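Local coordinates for protein MPT synthase subunit 2 (Burkholderia ambifaria, PDB 7L32) that probably serves as the catalytic large subunit of molybdopterin synthase, which transfers sulfur to the precursor of molybdopterin during molybdenum cofactor biosynthesis, at residues Ala87-Val92 with Ile101-Thr106. Numbering follows the deposited sequence.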
loop_
_atom_site.group_PDB
_atom_site.type_symbol
_atom_site.label_atom_id
_atom_site.label_comp_id
_atom_site.label_asym_id
_atom_site.label_seq_id
_atom_site.Cartn_x
_atom_site.Cartn_y
_atom_site.Cartn_z
ATOM N N ALA A 87 -1.575 10.562 -4.570
ATOM C CA ALA A 87 -2.750 11.169 -3.945
ATOM C C ALA A 87 -2.585 11.122 -2.431
ATOM O O ALA A 87 -2.116 10.121 -1.887
ATOM C CB ALA A 87 -4.056 10.463 -4.355
ATOM N N ILE A 88 -2.928 12.218 -1.748
ATOM C CA ILE A 88 -2.845 12.289 -0.290
ATOM C C ILE A 88 -4.147 12.885 0.226
ATOM O O ILE A 88 -4.577 13.947 -0.251
ATOM C CB ILE A 88 -1.658 13.154 0.187
ATOM C CG1 ILE A 88 -0.325 12.686 -0.427
ATOM C CG2 ILE A 88 -1.595 13.171 1.756
ATOM C CD1 ILE A 88 0.844 13.688 -0.245
ATOM N N VAL A 89 -4.776 12.208 1.187
ATOM C CA VAL A 89 -5.902 12.780 1.937
ATOM C C VAL A 89 -5.572 12.663 3.419
ATOM O O VAL A 89 -5.307 11.562 3.915
ATOM C CB VAL A 89 -7.237 12.079 1.634
ATOM C CG1 VAL A 89 -8.400 12.792 2.377
ATOM C CG2 VAL A 89 -7.516 12.021 0.112
ATOM N N HIS A 90 -5.575 13.789 4.132
ATOM C CA HIS A 90 -5.293 13.762 5.557
ATOM C C HIS A 90 -6.469 14.383 6.302
ATOM O O HIS A 90 -7.018 15.399 5.866
ATOM C CB HIS A 90 -3.987 14.513 5.878
ATOM C CG HIS A 90 -3.331 14.073 7.152
ATOM N ND1 HIS A 90 -3.945 14.172 8.383
ATOM C CD2 HIS A 90 -2.090 13.579 7.393
ATOM C CE1 HIS A 90 -3.122 13.737 9.325
ATOM N NE2 HIS A 90 -1.988 13.374 8.752
ATOM N N ARG A 91 -6.880 13.758 7.401
ATOM C CA ARG A 91 -7.993 14.298 8.170
ATOM C C ARG A 91 -7.481 15.169 9.307
ATOM O O ARG A 91 -6.331 15.054 9.742
ATOM C CB ARG A 91 -8.871 13.186 8.728
ATOM C CG ARG A 91 -9.544 12.358 7.636
ATOM C CD ARG A 91 -10.408 11.277 8.238
ATOM N NE ARG A 91 -11.595 11.825 8.878
ATOM C CZ ARG A 91 -12.315 11.183 9.787
ATOM N NH1 ARG A 91 -11.966 9.982 10.221
ATOM N NH2 ARG A 91 -13.409 11.764 10.281
ATOM N N VAL A 92 -8.360 16.060 9.774
ATOM C CA VAL A 92 -8.139 16.877 10.964
ATOM C C VAL A 92 -9.423 16.860 11.789
ATOM O O VAL A 92 -10.456 16.335 11.361
ATOM C CB VAL A 92 -7.721 18.324 10.621
ATOM C CG1 VAL A 92 -6.321 18.341 10.015
ATOM C CG2 VAL A 92 -8.722 18.969 9.674
ATOM N N ILE A 101 -6.974 8.182 9.732
ATOM C CA ILE A 101 -6.284 9.481 9.834
ATOM C C ILE A 101 -5.829 9.974 8.469
ATOM O O ILE A 101 -6.037 11.129 8.106
ATOM C CB ILE A 101 -5.067 9.378 10.783
ATOM C CG1 ILE A 101 -5.474 8.942 12.181
ATOM C CG2 ILE A 101 -4.311 10.707 10.853
ATOM C CD1 ILE A 101 -4.272 8.516 13.010
ATOM N N VAL A 102 -5.151 9.119 7.716
ATOM C CA VAL A 102 -4.421 9.582 6.544
ATOM C C VAL A 102 -4.386 8.436 5.552
ATOM O O VAL A 102 -4.315 7.272 5.944
ATOM C CB VAL A 102 -3.002 10.050 6.935
ATOM C CG1 VAL A 102 -2.246 8.956 7.676
ATOM C CG2 VAL A 102 -2.208 10.541 5.728
ATOM N N MET A 103 -4.480 8.769 4.272
ATOM C CA MET A 103 -4.195 7.797 3.227
ATOM C C MET A 103 -3.236 8.413 2.225
ATOM O O MET A 103 -3.327 9.606 1.903
ATOM C CB MET A 103 -5.475 7.315 2.515
ATOM C CG MET A 103 -6.291 8.370 1.776
ATOM S SD MET A 103 -7.160 7.514 0.416
ATOM C CE MET A 103 -5.796 7.320 -0.699
ATOM N N VAL A 104 -2.300 7.599 1.754
ATOM C CA VAL A 104 -1.408 7.970 0.664
ATOM C C VAL A 104 -1.507 6.855 -0.366
ATOM O O VAL A 104 -1.432 5.679 0.002
ATOM C CB VAL A 104 0.048 8.139 1.129
ATOM C CG1 VAL A 104 0.962 8.350 -0.102
ATOM C CG2 VAL A 104 0.158 9.354 2.098
ATOM N N ALA A 105 -1.738 7.216 -1.625
ATOM C CA ALA A 105 -1.769 6.230 -2.714
ATOM C C ALA A 105 -0.849 6.703 -3.835
ATOM O O ALA A 105 -0.822 7.896 -4.163
ATOM C CB ALA A 105 -3.191 6.041 -3.246
ATOM N N THR A 106 -0.086 5.776 -4.421
ATOM C CA THR A 106 0.777 6.091 -5.548
ATOM C C THR A 106 0.525 5.066 -6.639
ATOM O O THR A 106 0.142 3.930 -6.359
ATOM C CB THR A 106 2.270 6.085 -5.190
ATOM O OG1 THR A 106 2.678 4.764 -4.768
ATOM C CG2 THR A 106 2.593 7.115 -4.073
#
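Ala87 and Ala105 form an antiparallel hydrogen-bonded pair, and so do Val89 and Met103. In the first, Ala87 N gives a bond of 2.8 Å to Ala105 O, and Ala105 N returns one to Ala87 O. In the second, Met103 N reaches Val89 O at 2.9 Å, while Val89 N donates to Met103 O. A fifth bond, Arg91 N to Ile101 O at 2.8 Å, closes the row. Between the bonded pairs, alpha C-H groups add weaker contacts, such as Val104 CA to Ala87 O at 3.4 Å.

The two segments belong to the central strands, 85-91 and 100-108, of a four-stranded mixed sheet in the MoaE fold. Strand 11-15 flanks the first, and strand 37-44 flanks the second. There Ile101 and Val102 both face Gly43 in a classic beta bulge.

Apolar packing occurs on both faces. On the face of Val89 and Met103, Met103 turns CG in over its own backbone, flanked by its N and C (chi1 62°), and CG meets Val89 CB at 3.8 Å. Phe19 and Glu24 touch both side chains from outside. On the other face, Ile88 CG1 lies 4.2 Å from Val104 CG2, and Val121 of helix 111-128 touches both residues.

The His90 ring shares this second face. Val102 CB stands over one side of it, 4.0 Å from the centroid and offset toward the rim, a CH-pi contact. Val102 CG2 comes to 3.5 Å from His90 CD2. Ile101 CG2 approaches His90 CE1 obliquely. His90 ND1 donates to Arg91 O almost exactly in the ring plane, which should restrict ring rotation, and the ring also stacks with Phe131.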